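Local atomic coordinates of probable glutathione S-transferase (Bordetella bronchiseptica RB50, PDB entry 3H1N), a protein that probably acts as a glutathione S-transferase, joining the thiol of glutathione to electrophilic compounds. Residues B[188-193]-B[241-246]; B[155-160]-B[204-209]. All blocks are in the same frame, centred on the assembly; numbering follows the deposited sequence.

Contact 1: B[188-193]-B[241-246]; sequences LYHVVE and GIFRHY
H190 and V191 meet the ring of F243, and these three buried side chains carry the contact between helix residues 188-193 and the loop 241-246. H190 comes first. Its CG is anti to the backbone N (chi1 -175°), which swings the imidazole out along the helix flank until NE2 lies 4.3 Å from CE2 of F243. No hydrogen bond forms between them. V191, one residue on, offers a methyl group. Its CG2 sits 3.9 Å from CZ of F243 and 4.2 Å from CE1 of F243, so the far end of the phenyl ring rests against it. CB of F243 points toward the helix and carries the ring there, while its backbone stays back: the CA atoms of V191 and F243 are 8.8 Å apart. I242 CG2 lies over the centre of one face of the F243 ring, 3.8 Å above its plane. Beyond the phenylalanine the loop braces itself. R244 NE gives a hydrogen bond of 2.9 Å to O of G241, on a carbonyl lone pair. R244 NH1 gives one of 3.0 Å to OH of Y246, nearly in the guanidinium plane. The contact joins the loop that follows helix 224-230 to helix 183-198 in the all-helical C-terminal domain of the glutathione transferase fold. Helix 105-127 lies beside both partners, touching V191 through L121 and T122 and F243 through A125. Helix 34-43 borders H190, whose ring meets F36 edge-to-face.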
ATOM      1  N   LEU B 188       7.980   9.674   7.572  1.00  8.79           N
ATOM      2  CA  LEU B 188       8.621  10.524   6.569  1.00  9.08           C
ATOM      3  C   LEU B 188      10.070  10.763   6.977  1.00  9.11           C
ATOM      4  O   LEU B 188      11.000  10.683   6.145  1.00  8.45           O
ATOM      5  CB  LEU B 188       7.857  11.848   6.382  1.00  8.82           C
ATOM      6  CG  LEU B 188       8.368  12.832   5.296  1.00  9.30           C
ATOM      7  CD1 LEU B 188       8.511  12.160   3.908  1.00 10.93           C
ATOM      8  CD2 LEU B 188       7.472  14.066   5.205  1.00  6.23           C
ATOM      9  N   TYR B 189      10.270  11.016   8.264  1.00  9.55           N
ATOM     10  CA  TYR B 189      11.624  11.117   8.798  1.00  9.90           C
ATOM     11  C   TYR B 189      12.406   9.835   8.471  1.00 10.20           C
ATOM     12  O   TYR B 189      13.559   9.897   8.009  1.00  9.80           O
ATOM     13  CB  TYR B 189      11.613  11.404  10.320  1.00 10.08           C
ATOM     14  CG  TYR B 189      12.768  10.766  11.065  1.00 11.71           C
ATOM     15  CD1 TYR B 189      13.976  11.446  11.256  1.00 11.62           C
ATOM     16  CD2 TYR B 189      12.651   9.475  11.579  1.00 13.39           C
ATOM     17  CE1 TYR B 189      15.026  10.840  11.910  1.00 13.48           C
ATOM     18  CE2 TYR B 189      13.693   8.866  12.217  1.00 13.50           C
ATOM     19  CZ  TYR B 189      14.866   9.542  12.388  1.00 13.93           C
ATOM     20  OH  TYR B 189      15.889   8.911  13.040  1.00 17.05           O
ATOM     21  N   HIS B 190      11.773   8.676   8.681  1.00 10.24           N
ATOM     22  CA  HIS B 190      12.488   7.421   8.505  1.00 10.37           C
ATOM     23  C   HIS B 190      12.853   7.130   7.049  1.00 10.04           C
ATOM     24  O   HIS B 190      13.964   6.668   6.772  1.00 10.22           O
ATOM     25  CB  HIS B 190      11.763   6.216   9.131  1.00  9.46           C
ATOM     26  CG  HIS B 190      12.561   4.947   9.044  1.00  9.76           C
ATOM     27  ND1 HIS B 190      13.731   4.760   9.748  1.00  9.59           N
ATOM     28  CD2 HIS B 190      12.393   3.834   8.290  1.00  9.10           C
ATOM     29  CE1 HIS B 190      14.235   3.572   9.456  1.00  9.09           C
ATOM     30  NE2 HIS B 190      13.435   2.987   8.576  1.00 10.79           N
ATOM     31  N   VAL B 191      11.932   7.386   6.125  1.00 10.76           N
ATOM     32  CA  VAL B 191      12.232   7.171   4.712  1.00 10.45           C
ATOM     33  C   VAL B 191      13.382   8.103   4.236  1.00 10.71           C
ATOM     34  O   VAL B 191      14.233   7.698   3.424  1.00  9.86           O
ATOM     35  CB  VAL B 191      10.942   7.208   3.820  1.00 11.01           C
ATOM     36  CG1 VAL B 191      10.447   8.653   3.567  1.00 11.23           C
ATOM     37  CG2 VAL B 191      11.192   6.471   2.517  1.00 11.07           C
ATOM     38  N   VAL B 192      13.454   9.317   4.791  1.00 10.35           N
ATOM     39  CA  VAL B 192      14.563  10.219   4.470  1.00 10.41           C
ATOM     40  C   VAL B 192      15.887   9.675   5.058  1.00 10.75           C
ATOM     41  O   VAL B 192      16.940   9.736   4.396  1.00 10.30           O
ATOM     42  CB  VAL B 192      14.287  11.688   4.931  1.00 10.77           C
ATOM     43  CG1 VAL B 192      15.529  12.554   4.781  1.00 10.40           C
ATOM     44  CG2 VAL B 192      13.118  12.292   4.142  1.00 10.43           C
ATOM     45  N   GLU B 193      15.835   9.126   6.277  1.00 10.69           N
ATOM     46  CA  GLU B 193      17.011   8.460   6.852  1.00 11.26           C
ATOM     47  C   GLU B 193      17.489   7.337   5.953  1.00 10.56           C
ATOM     48  O   GLU B 193      18.690   7.193   5.733  1.00 10.86           O
ATOM     49  CB  GLU B 193      16.724   7.861   8.241  1.00 12.06           C
ATOM     50  CG  GLU B 193      16.746   8.851   9.373  1.00 12.78           C
ATOM     51  CD  GLU B 193      18.129   9.409   9.619  1.00 15.24           C
ATOM     52  OE1 GLU B 193      19.065   8.631   9.910  1.00 16.45           O
ATOM     53  OE2 GLU B 193      18.283  10.639   9.516  1.00 15.94           O
ATOM     54  N   GLY B 241      18.746  -4.769   4.476  1.00 14.55           N
ATOM     55  CA  GLY B 241      17.291  -4.750   4.498  1.00 13.97           C
ATOM     56  C   GLY B 241      16.748  -4.073   3.264  1.00 13.39           C
ATOM     57  O   GLY B 241      17.171  -4.367   2.148  1.00 13.69           O
ATOM     58  N   ILE B 242      15.812  -3.153   3.479  1.00 12.84           N
ATOM     59  CA  ILE B 242      15.176  -2.366   2.419  1.00 12.24           C
ATOM     60  C   ILE B 242      16.137  -1.321   1.849  1.00 11.92           C
ATOM     61  O   ILE B 242      16.326  -1.255   0.634  1.00 11.04           O
ATOM     62  CB  ILE B 242      13.901  -1.664   2.966  1.00 12.71           C
ATOM     63  CG1 ILE B 242      12.814  -2.706   3.235  1.00 13.33           C
ATOM     64  CG2 ILE B 242      13.382  -0.562   1.992  1.00 11.98           C
ATOM     65  CD1 ILE B 242      11.624  -2.149   3.950  1.00 14.84           C
ATOM     66  N   PHE B 243      16.741  -0.526   2.744  1.00 10.83           N
ATOM     67  CA  PHE B 243      17.644   0.571   2.378  1.00 11.02           C
ATOM     68  C   PHE B 243      19.102   0.088   2.414  1.00 10.63           C
ATOM     69  O   PHE B 243      19.664  -0.163   3.485  1.00 10.22           O
ATOM     70  CB  PHE B 243      17.428   1.789   3.301  1.00 11.19           C
ATOM     71  CG  PHE B 243      16.003   2.311   3.296  1.00 11.43           C
ATOM     72  CD1 PHE B 243      15.550   3.112   2.252  1.00 11.38           C
ATOM     73  CD2 PHE B 243      15.115   1.994   4.337  1.00 10.46           C
ATOM     74  CE1 PHE B 243      14.243   3.610   2.234  1.00 11.31           C
ATOM     75  CE2 PHE B 243      13.797   2.479   4.328  1.00 11.34           C
ATOM     76  CZ  PHE B 243      13.357   3.285   3.270  1.00 11.27           C
ATOM     77  N   ARG B 244      19.688  -0.092   1.233  1.00 10.33           N
ATOM     78  CA  ARG B 244      21.011  -0.684   1.116  1.00  9.97           C
ATOM     79  C   ARG B 244      21.939   0.256   0.382  1.00  9.74           C
ATOM     80  O   ARG B 244      21.611   0.758  -0.695  1.00  9.92           O
ATOM     81  CB  ARG B 244      20.971  -2.024   0.372  1.00  9.86           C
ATOM     82  CG  ARG B 244      20.133  -3.122   1.031  1.00 11.27           C
ATOM     83  CD  ARG B 244      20.311  -4.433   0.287  1.00  9.36           C
ATOM     84  NE  ARG B 244      19.463  -5.507   0.796  1.00 11.35           N
ATOM     85  CZ  ARG B 244      19.564  -6.787   0.422  1.00 13.14           C
ATOM     86  NH1 ARG B 244      20.510  -7.171  -0.425  1.00 11.55           N
ATOM     87  NH2 ARG B 244      18.733  -7.698   0.921  1.00 13.80           N
ATOM     88  N   HIS B 245      23.112   0.477   0.952  1.00  9.65           N
ATOM     89  CA  HIS B 245      24.102   1.319   0.289  1.00  9.58           C
ATOM     90  C   HIS B 245      24.966   0.522  -0.694  1.00 10.07           C
ATOM     91  O   HIS B 245      25.889  -0.184  -0.297  1.00 11.07           O
ATOM     92  CB  HIS B 245      24.976   2.052   1.313  1.00  9.57           C
ATOM     93  CG  HIS B 245      26.076   2.854   0.688  1.00  9.01           C
ATOM     94  ND1 HIS B 245      25.861   3.702  -0.375  1.00 10.23           N
ATOM     95  CD2 HIS B 245      27.401   2.913   0.955  1.00 10.47           C
ATOM     96  CE1 HIS B 245      27.004   4.257  -0.733  1.00  8.42           C
ATOM     97  NE2 HIS B 245      27.953   3.802   0.065  1.00 12.28           N
ATOM     98  N   TYR B 246      24.659   0.662  -1.982  1.00 10.51           N
ATOM     99  CA  TYR B 246      25.467   0.111  -3.059  1.00 10.80           C
ATOM    100  C   TYR B 246      26.016   1.284  -3.874  1.00 10.87           C
ATOM    101  O   TYR B 246      25.258   1.972  -4.542  1.00 11.23           O
ATOM    102  CB  TYR B 246      24.591  -0.778  -3.956  1.00 10.92           C
ATOM    103  CG  TYR B 246      24.125  -2.058  -3.298  1.00 12.19           C
ATOM    104  CD1 TYR B 246      25.046  -2.972  -2.770  1.00 13.10           C
ATOM    105  CD2 TYR B 246      22.766  -2.369  -3.224  1.00 11.37           C
ATOM    106  CE1 TYR B 246      24.620  -4.160  -2.169  1.00 14.75           C
ATOM    107  CE2 TYR B 246      22.327  -3.560  -2.635  1.00 14.76           C
ATOM    108  CZ  TYR B 246      23.259  -4.450  -2.112  1.00 14.18           C
ATOM    109  OH  TYR B 246      22.827  -5.625  -1.533  1.00 13.40           O
TER

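Contact 2: B[155-160]-B[204-209]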
ATOM      1  N   THR B 155      14.097  10.149 -11.733  1.00 12.31           N
ATOM      2  CA  THR B 155      12.706  10.585 -11.761  1.00 12.82           C
ATOM      3  C   THR B 155      11.928  10.347 -10.467  1.00 12.23           C
ATOM      4  O   THR B 155      11.144  11.198 -10.055  1.00 12.22           O
ATOM      5  CB  THR B 155      11.928   9.982 -12.956  1.00 12.67           C
ATOM      6  OG1 THR B 155      11.671   8.601 -12.709  1.00 17.97           O
ATOM      7  CG2 THR B 155      12.707  10.121 -14.251  1.00 13.04           C
ATOM      8  N   ARG B 156      12.138   9.201  -9.825  1.00 11.35           N
ATOM      9  CA  ARG B 156      11.262   8.773  -8.717  1.00 11.61           C
ATOM     10  C   ARG B 156      11.544   9.509  -7.422  1.00 11.14           C
ATOM     11  O   ARG B 156      10.640  10.095  -6.816  1.00 11.14           O
ATOM     12  CB  ARG B 156      11.359   7.255  -8.500  1.00 11.99           C
ATOM     13  CG  ARG B 156      11.011   6.427  -9.738  1.00 12.04           C
ATOM     14  CD  ARG B 156       9.615   6.743 -10.279  1.00 14.07           C
ATOM     15  NE  ARG B 156       8.555   6.284  -9.378  1.00 16.06           N
ATOM     16  CZ  ARG B 156       7.284   6.675  -9.450  1.00 14.59           C
ATOM     17  NH1 ARG B 156       6.908   7.572 -10.355  1.00 13.76           N
ATOM     18  NH2 ARG B 156       6.402   6.214  -8.576  1.00 11.15           N
HETATM   19  N   MSE B 157      12.807   9.495  -7.010  1.00 10.73           N
HETATM   20  CA  MSE B 157      13.217  10.173  -5.781  1.00 10.49           C
HETATM   21  C   MSE B 157      12.803  11.656  -5.763  1.00 10.27           C
HETATM   22  O   MSE B 157      12.179  12.103  -4.795  1.00 10.50           O
HETATM   23  CB  MSE B 157      14.724  10.004  -5.517  1.00 10.31           C
HETATM   24  CG  MSE B 157      15.082   8.625  -4.972  1.00 11.38           C
HETATM   25 SE   MSE B 157      16.998   8.331  -4.758  0.60 13.64          SE
HETATM   26  CE  MSE B 157      17.400   9.732  -3.497  1.00  9.75           C
ATOM     27  N   PRO B 158      13.114  12.417  -6.833  1.00 10.26           N
ATOM     28  CA  PRO B 158      12.643  13.812  -6.790  1.00 10.12           C
ATOM     29  C   PRO B 158      11.111  13.962  -6.830  1.00 10.36           C
ATOM     30  O   PRO B 158      10.580  14.905  -6.239  1.00 10.32           O
ATOM     31  CB  PRO B 158      13.272  14.466  -8.030  1.00 10.06           C
ATOM     32  CG  PRO B 158      14.222  13.518  -8.586  1.00 10.05           C
ATOM     33  CD  PRO B 158      14.112  12.188  -7.893  1.00  9.66           C
ATOM     34  N   LYS B 159      10.406  13.065  -7.508  1.00 10.52           N
ATOM     35  CA  LYS B 159       8.949  13.172  -7.546  1.00 10.29           C
ATOM     36  C   LYS B 159       8.311  13.008  -6.151  1.00  9.84           C
ATOM     37  O   LYS B 159       7.483  13.823  -5.738  1.00  9.61           O
ATOM     38  CB  LYS B 159       8.314  12.186  -8.529  1.00 10.75           C
ATOM     39  CG  LYS B 159       6.812  12.348  -8.595  1.00 10.89           C
ATOM     40  CD  LYS B 159       6.189  11.452  -9.652  1.00 13.88           C
ATOM     41  CE  LYS B 159       4.735  11.833  -9.899  1.00 15.96           C
ATOM     42  NZ  LYS B 159       4.200  11.048 -11.036  1.00 18.66           N
ATOM     43  N   PHE B 160       8.672  11.934  -5.459  1.00  9.71           N
ATOM     44  CA  PHE B 160       8.237  11.719  -4.079  1.00  9.87           C
ATOM     45  C   PHE B 160       8.670  12.848  -3.149  1.00  9.67           C
ATOM     46  O   PHE B 160       7.873  13.316  -2.350  1.00  9.33           O
ATOM     47  CB  PHE B 160       8.792  10.406  -3.552  1.00 10.31           C
ATOM     48  CG  PHE B 160       8.062   9.195  -4.051  1.00 10.94           C
ATOM     49  CD1 PHE B 160       6.786   8.892  -3.566  1.00 11.18           C
ATOM     50  CD2 PHE B 160       8.655   8.343  -4.968  1.00 12.03           C
ATOM     51  CE1 PHE B 160       6.118   7.768  -3.978  1.00 10.19           C
ATOM     52  CE2 PHE B 160       7.973   7.200  -5.421  1.00 10.67           C
ATOM     53  CZ  PHE B 160       6.705   6.916  -4.931  1.00 12.60           C
ATOM     54  N   ARG B 204      22.916  14.306  -1.716  1.00  9.68           N
ATOM     55  CA  ARG B 204      23.754  15.501  -1.749  1.00 10.96           C
ATOM     56  C   ARG B 204      23.271  16.503  -2.813  1.00 10.60           C
ATOM     57  O   ARG B 204      23.256  17.711  -2.557  1.00 10.82           O
ATOM     58  CB  ARG B 204      25.219  15.130  -1.949  1.00 11.27           C
ATOM     59  CG  ARG B 204      26.183  16.238  -1.650  1.00 15.58           C
ATOM     60  CD  ARG B 204      27.437  15.674  -0.975  1.00 21.24           C
ATOM     61  NE  ARG B 204      28.104  14.657  -1.796  1.00 24.37           N
ATOM     62  CZ  ARG B 204      28.302  13.384  -1.445  1.00 25.69           C
ATOM     63  NH1 ARG B 204      27.898  12.918  -0.263  1.00 25.11           N
ATOM     64  NH2 ARG B 204      28.929  12.573  -2.285  1.00 26.91           N
ATOM     65  N   THR B 205      22.858  16.001  -3.977  1.00 10.22           N
ATOM     66  CA  THR B 205      22.298  16.847  -5.043  1.00 10.19           C
ATOM     67  C   THR B 205      20.917  17.414  -4.666  1.00 10.17           C
ATOM     68  O   THR B 205      20.624  18.593  -4.909  1.00  9.96           O
ATOM     69  CB  THR B 205      22.169  16.068  -6.374  1.00 10.64           C
ATOM     70  OG1 THR B 205      23.466  15.612  -6.790  1.00 10.07           O
ATOM     71  CG2 THR B 205      21.549  16.951  -7.486  1.00  9.27           C
ATOM     72  N   LEU B 206      20.088  16.574  -4.053  1.00  9.42           N
ATOM     73  CA  LEU B 206      18.670  16.858  -3.949  1.00  9.89           C
ATOM     74  C   LEU B 206      18.233  17.653  -2.725  1.00  9.93           C
ATOM     75  O   LEU B 206      17.261  18.409  -2.797  1.00 10.06           O
ATOM     76  CB  LEU B 206      17.860  15.554  -4.020  1.00  9.15           C
ATOM     77  CG  LEU B 206      17.859  14.681  -5.279  1.00 10.99           C
ATOM     78  CD1 LEU B 206      16.955  13.500  -5.019  1.00  9.10           C
ATOM     79  CD2 LEU B 206      17.399  15.439  -6.538  1.00 10.07           C
ATOM     80  N   VAL B 207      18.909  17.473  -1.593  1.00 10.13           N
ATOM     81  CA  VAL B 207      18.330  17.954  -0.316  1.00 10.37           C
ATOM     82  C   VAL B 207      18.034  19.461  -0.237  1.00  9.61           C
ATOM     83  O   VAL B 207      17.044  19.863   0.388  1.00  9.64           O
ATOM     84  CB  VAL B 207      19.102  17.454   0.949  1.00 10.76           C
ATOM     85  CG1 VAL B 207      18.922  15.932   1.104  1.00 10.63           C
ATOM     86  CG2 VAL B 207      20.562  17.846   0.888  1.00 10.93           C
ATOM     87  N   HIS B 208      18.851  20.277  -0.907  1.00  9.02           N
ATOM     88  CA  HIS B 208      18.652  21.737  -0.914  1.00  8.54           C
ATOM     89  C   HIS B 208      17.302  22.132  -1.516  1.00  7.98           C
ATOM     90  O   HIS B 208      16.778  23.205  -1.218  1.00  7.67           O
ATOM     91  CB  HIS B 208      19.781  22.452  -1.680  1.00  9.09           C
ATOM     92  CG  HIS B 208      19.568  22.481  -3.165  1.00  9.18           C
ATOM     93  ND1 HIS B 208      19.764  21.376  -3.966  1.00  9.18           N
ATOM     94  CD2 HIS B 208      19.143  23.471  -3.987  1.00  8.77           C
ATOM     95  CE1 HIS B 208      19.489  21.688  -5.219  1.00  6.86           C
ATOM     96  NE2 HIS B 208      19.110  22.951  -5.261  1.00  9.38           N
ATOM     97  N   ARG B 209      16.766  21.282  -2.389  1.00  7.07           N
ATOM     98  CA  ARG B 209      15.496  21.562  -3.046  1.00  7.82           C
ATOM     99  C   ARG B 209      14.319  21.551  -2.075  1.00  8.06           C
ATOM    100  O   ARG B 209      13.274  22.149  -2.355  1.00  8.78           O
ATOM    101  CB  ARG B 209      15.193  20.526  -4.127  1.00  6.75           C
ATOM    102  CG  ARG B 209      16.249  20.317  -5.202  1.00  7.96           C
ATOM    103  CD  ARG B 209      15.739  19.213  -6.134  1.00  9.03           C
ATOM    104  NE  ARG B 209      16.630  18.984  -7.273  1.00 10.10           N
ATOM    105  CZ  ARG B 209      16.359  18.149  -8.273  1.00 11.05           C
ATOM    106  NH1 ARG B 209      15.224  17.451  -8.286  1.00 10.70           N
ATOM    107  NH2 ARG B 209      17.222  18.004  -9.262  1.00  9.88           N
TER
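This is a small, mostly apolar contact at the edge of the helical C-terminal domain of the glutathione transferase fold. It joins the long helix 142-167 to the end of the short helix 200-206 and the turn after it. It is partly buried, and no hydrogen bond crosses it. The CA atoms of P158 and L206 come nearest, at 7.3 Å. P158 also marks a kink in its helix, because a proline N cannot bond to the turn before. L206 is the central side chain on its segment, and its two methyl groups take different partners. CD1 lies 4.1 Å from CE of M157, a selenomethionine. The M157 chain bends at chi3 (61°), which turns CE back toward the leucine, and the two side chains cross at about a right angle. CD2 of L206 lies 4.2 Å from CG of P158 and touches the proline ring. M157 also packs on F199 and on R202 and M203 of helix 200-206. Elsewhere on segment 155-160, F160 stacks on F72 of the second subunit, and K159 makes a cation-pi contact with that same ring. This short helical segment therefore bears on the dimer partner as well. R209 lies at the exposed side of the contact. Its chain is extended from CG to NE and lays the guanidinium over L206, whose CD2 stands 3.3 Å above the centre of the guanidinium plane. At the end of this chain, NH1 of R209 reaches to 3.6 Å from CB of P158.

How the contacts relate
Contact 1 is core and contact 2 is edge: their centres lie about 9 Å and 19 Å from the centre of the chain. The two are about 14 Å apart between centres and do not touch. They share no element, but helix 183-198 of contact 1 follows helix 142-167 in the chain and precedes helix 200-206, the two helices of contact 2. Both cross-contacts lack hydrogen bonds. Contact 1 rests on an aromatic ring among buried groups and joins the loop after helix 224-230 to helix 183-198. Contact 2 uses aliphatic groups, a selenomethionine and an arginine on its exposed side. Only contact 2 has residues that reach the second subunit.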